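Local atomic coordinates of stiv-a81 (PDB entry 3RKL), a protein that is of unknown function but forms an oligomeric helical bundle and comes from a turreted icosahedral virus of the hyperthermophilic archaeon Sulfolobus. Residues Y58-L61 with H62-I66; Q48-E51 with E52-T55. The protein carries 1 engineered substitution. One frame throughout, in Å; residues are numbered along the deposited sequence.

In the fold
From the N terminus the chain first lays down a three-stranded antiparallel meander (3-9, 12-15, 18-21), then helix 25-46, a connecting loop and helix 55-80. Interaction 2 (48-51 with 52-55) shapes that loop, where the chain reverses between the two helices. Interaction 1 (58-61 with 62-66) follows on helix 55-80. Each joins adjoining residues, so neither spans a long loop; they run in series, without nesting or crossing. Their centres lie about 17 Å apart, yet they meet where Y58 CE2 approaches V53 O at 3.5 Å. Interaction 1 faces helix 25-46 and strand 3-9, and both contacts touch the second and third subunits, so the helical hairpin is joined to strand 3-9 within the chain and to two other copies of the protein.

Interaction 1: residues Y58-L61 with H62-I66; sequences YNLL and HEYAI
Y58 through L61 pass their carbonyls to H62 through A65 in four consecutive i to i+4 hydrogen bonds. The straightest runs from Y64 N to L60 O, 2.9 Å long with an angle of 172° at the hydrogen. H62 N bonds to Y58 O, E63 N to N59 O and A65 N to L61 O in the same way, the last being the most bent at 154°. Four unbroken i to i+4 bonds mark this as regular alpha-helix.

Among the side chains, L60 and E63 run alongside each other in the same direction, with L60 CD2 3.8 Å from E63 OE1. The glutamate reaches this position because CG stands anti to its backbone N (chi1 168°) and the chain beyond is extended; its other oxygen, OE2, is hydrogen-bonded to Y67 OH one turn on. L60 CD2 also makes a looser apolar contact with Y64, 4.3 Å from CE2. The Y64 ring turns its edge to the backbone, so that L60 O lies in the ring plane, 3.4 Å from CD2. On another side of the helix, one face of the H62 imidazole is covered toward its rim by I66 CG1, 3.4 Å above the plane. Both nitrogens of this buried ring are hydrogen-bonded, NE2 to Y15 OH and ND1 to T72 OG1 of the second subunit, which fixes its rotation.

L61 packs on V36 and L39 of helix 25-46, I66 on I4 and I6 of strand 3-9, and A65 on T72 of the second subunit. These consecutive turns form a largely buried part of the first half of helix 55-80, close to the centre of the chain, and their contacts with helix 25-46, strand 3-9 and the second subunit are consistent with a helix packed in a four-helix bundle.

Interaction 2: residues Q48-E51 with E52-T55; sequences QYEE and EVDT
E50 and D54 are joined through one water, the polar link across this loop. The water donates to E50 OE1 at 2.6 Å and accepts from D54 N at 2.8 Å, so a carboxylate serves a backbone N-H that it does not reach directly. The second carboxylate oxygen, E50 OE2, is hydrogen-bonded to Y64 OH of the third subunit. With one oxygen tied to the water and the other to a neighbouring chain, both oxygens of the carboxylate are held, which limits its rotation.

Van der Waals contact supplies the rest. E50 CG stands anti to its carbonyl carbon (chi1 -55°), and the extended chain carries OE1 over the backbone of the next residues, 3.6 Å from V53 CA. Nearer the root of the side chain, E50 CB meets the CG2 branch of V53 at 4.2 Å. The backbone turns to permit this: E51 has helical torsions (phi -57°, psi -47°) between the extended conformations of E50 and E52, which brings V53 back beside E50.

Electrostatically the loop is rich in acid. E50 OE1 stands 3.4 Å from E52 O, two acceptors with no bond between them, and 5.1 Å from D54 OD1. The partly negative carbonyl and the nearby D54 carboxylate would tend to raise the cost of charge on E50, which the water and the tyrosine hydroxyl probably offset. The E52 chain bends about its CB-CG bond, and its OE2 comes close to E79 OE2 of the second subunit, another pairing of like charges.

The turn links helix 25-46 to helix 55-80 at the end of the helical hairpin, about 21 Å from the centre of the chain to the centre of the contact. There E50 and D54 pack on L60 in helix 55-80 of the third subunit, while Y49 reaches F20 in strand 18-21 and I35 in helix 25-46 of that same subunit.

Interaction 1: residues Y58-L61 with H62-I66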
ATOM      1  N   TYR A  58      14.778   3.594  19.795  1.00 25.15           N
ATOM      2  CA  TYR A  58      15.582   2.366  19.649  1.00 24.39           C
ATOM      3  C   TYR A  58      15.187   1.306  20.689  1.00 23.34           C
ATOM      4  O   TYR A  58      15.146   0.100  20.384  1.00 20.80           O
ATOM      5  CB  TYR A  58      17.085   2.645  19.749  1.00 24.71           C
ATOM      6  CG  TYR A  58      17.656   3.470  18.612  1.00 23.71           C
ATOM      7  CD1 TYR A  58      18.183   2.873  17.485  1.00 25.43           C
ATOM      8  CD2 TYR A  58      17.690   4.861  18.689  1.00 24.89           C
ATOM      9  CE1 TYR A  58      18.707   3.642  16.439  1.00 27.20           C
ATOM     10  CE2 TYR A  58      18.215   5.634  17.655  1.00 26.39           C
ATOM     11  CZ  TYR A  58      18.721   5.017  16.538  1.00 28.92           C
ATOM     12  OH  TYR A  58      19.234   5.784  15.511  1.00 27.96           O
ATOM     13  N   ASN A  59      14.913   1.768  21.910  1.00 28.03           N
ATOM     14  CA  ASN A  59      14.441   0.909  22.995  1.00 28.55           C
ATOM     15  C   ASN A  59      13.094   0.258  22.653  1.00 27.55           C
ATOM     16  O   ASN A  59      12.949  -0.958  22.797  1.00 26.30           O
ATOM     17  CB  ASN A  59      14.334   1.699  24.310  1.00 30.88           C
ATOM     18  CG  ASN A  59      15.691   2.051  24.896  1.00 44.14           C
ATOM     19  OD1 ASN A  59      16.656   1.312  24.733  1.00 55.00           O
ATOM     20  ND2 ASN A  59      15.764   3.184  25.593  1.00 44.27           N
ATOM     21  N   LEU A  60      12.135   1.060  22.180  1.00 25.50           N
ATOM     22  CA  LEU A  60      10.819   0.544  21.762  1.00 23.30           C
ATOM     23  C   LEU A  60      10.966  -0.479  20.646  1.00 20.63           C
ATOM     24  O   LEU A  60      10.306  -1.518  20.637  1.00 22.00           O
ATOM     25  CB  LEU A  60       9.911   1.671  21.260  1.00 28.63           C
ATOM     26  CG  LEU A  60       9.239   2.600  22.268  1.00 36.51           C
ATOM     27  CD1 LEU A  60       8.587   3.751  21.517  1.00 38.60           C
ATOM     28  CD2 LEU A  60       8.214   1.856  23.113  1.00 39.46           C
ATOM     29  N   LEU A  61      11.801  -0.142  19.668  1.00 19.74           N
ATOM     30  CA  LEU A  61      12.054  -1.027  18.536  1.00 18.96           C
ATOM     31  C   LEU A  61      12.504  -2.403  19.001  1.00 19.33           C
ATOM     32  O   LEU A  61      11.984  -3.436  18.554  1.00 19.14           O
ATOM     33  CB  LEU A  61      13.082  -0.399  17.597  1.00 17.40           C
ATOM     34  CG  LEU A  61      13.526  -1.235  16.395  1.00 17.52           C
ATOM     35  CD1 LEU A  61      12.325  -1.631  15.533  1.00 19.62           C
ATOM     36  CD2 LEU A  61      14.554  -0.505  15.566  1.00 22.57           C
ATOM     37  N   HIS A  62      13.482  -2.411  19.904  1.00 20.19           N
ATOM     38  CA  HIS A  62      14.011  -3.662  20.411  1.00 21.19           C
ATOM     39  C   HIS A  62      12.978  -4.412  21.246  1.00 20.80           C
ATOM     40  O   HIS A  62      12.807  -5.608  21.096  1.00 18.85           O
ATOM     41  CB  HIS A  62      15.272  -3.420  21.231  1.00 24.29           C
ATOM     42  CG  HIS A  62      15.826  -4.665  21.842  1.00 22.77           C
ATOM     43  ND1 HIS A  62      16.106  -5.789  21.100  1.00 24.09           N
ATOM     44  CD2 HIS A  62      16.142  -4.966  23.121  1.00 24.46           C
ATOM     45  CE1 HIS A  62      16.562  -6.737  21.901  1.00 27.17           C
ATOM     46  NE2 HIS A  62      16.609  -6.256  23.129  1.00 25.09           N
ATOM     47  N   GLU A  63      12.302  -3.687  22.121  1.00 22.57           N
ATOM     48  CA  GLU A  63      11.272  -4.264  22.985  1.00 22.98           C
ATOM     49  C   GLU A  63      10.221  -5.018  22.169  1.00 21.22           C
ATOM     50  O   GLU A  63       9.911  -6.188  22.428  1.00 20.17           O
ATOM     51  CB  GLU A  63      10.643  -3.124  23.795  1.00 26.22           C
ATOM     52  CG  GLU A  63       9.396  -3.436  24.529  1.00 34.55           C
ATOM     53  CD  GLU A  63       8.845  -2.244  25.327  1.00 35.31           C
ATOM     54  OE1 GLU A  63       9.353  -1.099  25.181  1.00 37.52           O
ATOM     55  OE2 GLU A  63       7.889  -2.466  26.105  1.00 42.45           O
ATOM     56  N   TYR A  64       9.666  -4.337  21.175  1.00 19.16           N
ATOM     57  CA  TYR A  64       8.605  -4.941  20.361  1.00 18.86           C
ATOM     58  C   TYR A  64       9.126  -6.105  19.515  1.00 17.47           C
ATOM     59  O   TYR A  64       8.417  -7.078  19.320  1.00 18.78           O
ATOM     60  CB  TYR A  64       7.855  -3.871  19.557  1.00 18.37           C
ATOM     61  CG  TYR A  64       6.776  -3.255  20.404  1.00 21.56           C
ATOM     62  CD1 TYR A  64       5.488  -3.771  20.375  1.00 27.46           C
ATOM     63  CD2 TYR A  64       7.050  -2.220  21.290  1.00 28.01           C
ATOM     64  CE1 TYR A  64       4.488  -3.259  21.168  1.00 27.89           C
ATOM     65  CE2 TYR A  64       6.045  -1.700  22.106  1.00 28.73           C
ATOM     66  CZ  TYR A  64       4.768  -2.239  22.040  1.00 30.51           C
ATOM     67  OH  TYR A  64       3.757  -1.747  22.822  1.00 38.17           O
ATOM     68  N   ALA A  65      10.376  -6.034  19.059  1.00 16.67           N
ATOM     69  CA  ALA A  65      10.990  -7.159  18.351  1.00 15.42           C
ATOM     70  C   ALA A  65      11.143  -8.376  19.278  1.00 17.08           C
ATOM     71  O   ALA A  65      10.976  -9.521  18.853  1.00 18.25           O
ATOM     72  CB  ALA A  65      12.342  -6.750  17.765  1.00 16.89           C
ATOM     73  N   ILE A  66      11.460  -8.121  20.547  1.00 17.11           N
ATOM     74  CA  ILE A  66      11.560  -9.189  21.548  1.00 17.08           C
ATOM     75  C   ILE A  66      10.178  -9.847  21.756  1.00 17.16           C
ATOM     76  O   ILE A  66      10.067 -11.078  21.768  1.00 18.44           O
ATOM     77  CB  ILE A  66      12.146  -8.667  22.874  1.00 17.91           C
ATOM     78  CG1 ILE A  66      13.653  -8.418  22.729  1.00 21.59           C
ATOM     79  CG2 ILE A  66      11.847  -9.639  24.032  1.00 20.65           C
ATOM     80  CD1 ILE A  66      14.518  -9.683  22.734  1.00 26.59           C
TER

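Interaction 2: residues Q48-E51 with E52-T55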
ATOM      1  N   GLN A  48      17.437  11.703   8.907  1.00 28.33           N
ATOM      2  CA  GLN A  48      17.693  12.745   7.899  1.00 29.16           C
ATOM      3  C   GLN A  48      17.966  14.110   8.533  1.00 32.04           C
ATOM      4  O   GLN A  48      18.727  14.916   7.998  1.00 32.82           O
ATOM      5  CB  GLN A  48      16.474  12.921   6.978  1.00 31.42           C
ATOM      6  CG  GLN A  48      16.002  11.683   6.218  1.00 42.69           C
ATOM      7  CD  GLN A  48      14.629  11.873   5.535  1.00 69.37           C
ATOM      8  OE1 GLN A  48      14.525  11.713   4.315  1.00 48.61           O
ATOM      9  NE2 GLN A  48      13.573  12.209   6.324  1.00 29.50           N
ATOM     10  N   TYR A  49      17.318  14.361   9.668  1.00 23.75           N
ATOM     11  CA  TYR A  49      17.348  15.665  10.340  1.00 27.76           C
ATOM     12  C   TYR A  49      18.005  15.652  11.709  1.00 31.06           C
ATOM     13  O   TYR A  49      18.486  16.686  12.174  1.00 36.06           O
ATOM     14  CB  TYR A  49      15.931  16.218  10.457  1.00 26.45           C
ATOM     15  CG  TYR A  49      15.328  16.508   9.103  1.00 30.42           C
ATOM     16  CD1 TYR A  49      15.747  17.607   8.365  1.00 31.62           C
ATOM     17  CD2 TYR A  49      14.366  15.672   8.546  1.00 27.70           C
ATOM     18  CE1 TYR A  49      15.221  17.876   7.121  1.00 32.62           C
ATOM     19  CE2 TYR A  49      13.829  15.934   7.294  1.00 34.13           C
ATOM     20  CZ  TYR A  49      14.267  17.042   6.590  1.00 32.04           C
ATOM     21  OH  TYR A  49      13.762  17.321   5.359  1.00 31.18           O
ATOM     22  N   GLU A  50      18.039  14.494  12.353  1.00 31.25           N
ATOM     23  CA  GLU A  50      18.555  14.410  13.714  1.00 31.27           C
ATOM     24  C   GLU A  50      19.881  13.679  13.760  1.00 35.09           C
ATOM     25  O   GLU A  50      19.976  12.537  13.334  1.00 34.61           O
ATOM     26  CB  GLU A  50      17.550  13.699  14.608  1.00 32.54           C
ATOM     27  CG  GLU A  50      16.178  14.342  14.586  1.00 30.12           C
ATOM     28  CD  GLU A  50      15.327  13.975  15.782  1.00 47.23           C
ATOM     29  OE1 GLU A  50      15.730  13.085  16.562  1.00 48.07           O
ATOM     30  OE2 GLU A  50      14.251  14.589  15.947  1.00 47.27           O
ATOM     31  N   GLU A  51      20.905  14.350  14.277  1.00 37.95           N
ATOM     32  CA  GLU A  51      22.185  13.697  14.525  1.00 41.74           C
ATOM     33  C   GLU A  51      21.978  12.497  15.444  1.00 40.56           C
ATOM     34  O   GLU A  51      22.471  11.404  15.161  1.00 43.84           O
ATOM     35  CB  GLU A  51      23.190  14.676  15.128  1.00 45.36           C
ATOM     36  CG  GLU A  51      23.669  15.736  14.136  1.00 59.19           C
ATOM     37  CD  GLU A  51      24.899  16.487  14.615  1.00 79.49           C
ATOM     38  OE1 GLU A  51      25.889  15.830  14.998  1.00 84.54           O
ATOM     39  OE2 GLU A  51      24.879  17.736  14.595  1.00 84.45           O
ATOM     40  N   GLU A  52      21.220  12.710  16.520  1.00 41.01           N
ATOM     41  CA  GLU A  52      20.864  11.654  17.475  1.00 41.34           C
ATOM     42  C   GLU A  52      19.358  11.478  17.542  1.00 37.31           C
ATOM     43  O   GLU A  52      18.652  12.352  18.042  1.00 40.31           O
ATOM     44  CB  GLU A  52      21.357  12.009  18.886  1.00 42.46           C
ATOM     45  CG  GLU A  52      22.864  11.932  19.093  1.00 59.77           C
ATOM     46  CD  GLU A  52      23.345  10.540  19.482  1.00 82.49           C
ATOM     47  OE1 GLU A  52      24.160  10.430  20.424  1.00 79.22           O
ATOM     48  OE2 GLU A  52      22.909   9.557  18.848  1.00 80.14           O
ATOM     49  N   VAL A  53      18.861  10.348  17.049  1.00 31.78           N
ATOM     50  CA  VAL A  53      17.460  10.000  17.236  1.00 31.31           C
ATOM     51  C   VAL A  53      17.253   9.508  18.678  1.00 32.08           C
ATOM     52  O   VAL A  53      18.097   8.789  19.226  1.00 32.51           O
ATOM     53  CB  VAL A  53      17.003   8.966  16.194  1.00 28.89           C
ATOM     54  CG1 VAL A  53      15.577   8.496  16.477  1.00 28.76           C
ATOM     55  CG2 VAL A  53      17.099   9.568  14.802  1.00 28.40           C
ATOM     56  N   ASP A  54      16.151   9.930  19.298  1.00 33.80           N
ATOM     57  CA  ASP A  54      15.884   9.598  20.713  1.00 35.06           C
ATOM     58  C   ASP A  54      16.067   8.112  21.016  1.00 32.81           C
ATOM     59  O   ASP A  54      15.528   7.248  20.308  1.00 31.96           O
ATOM     60  CB  ASP A  54      14.470  10.014  21.118  1.00 36.94           C
ATOM     61  CG  ASP A  54      14.334  11.514  21.345  1.00 49.79           C
ATOM     62  OD1 ASP A  54      15.360  12.207  21.532  1.00 59.26           O
ATOM     63  OD2 ASP A  54      13.182  11.997  21.338  1.00 60.42           O
ATOM     64  N   THR A  55      16.819   7.828  22.081  1.00 36.40           N
ATOM     65  CA  THR A  55      17.087   6.457  22.528  1.00 34.32           C
ATOM     66  C   THR A  55      15.811   5.681  22.802  1.00 36.98           C
ATOM     67  O   THR A  55      15.778   4.459  22.636  1.00 34.87           O
ATOM     68  CB  THR A  55      17.944   6.439  23.816  1.00 42.39           C
ATOM     69  OG1 THR A  55      19.186   7.102  23.569  1.00 52.15           O
ATOM     70  CG2 THR A  55      18.215   5.007  24.256  1.00 34.47           C
TER
HETATM   71  O   HOH W   1      14.274  11.621  18.136  1.00 26.20           O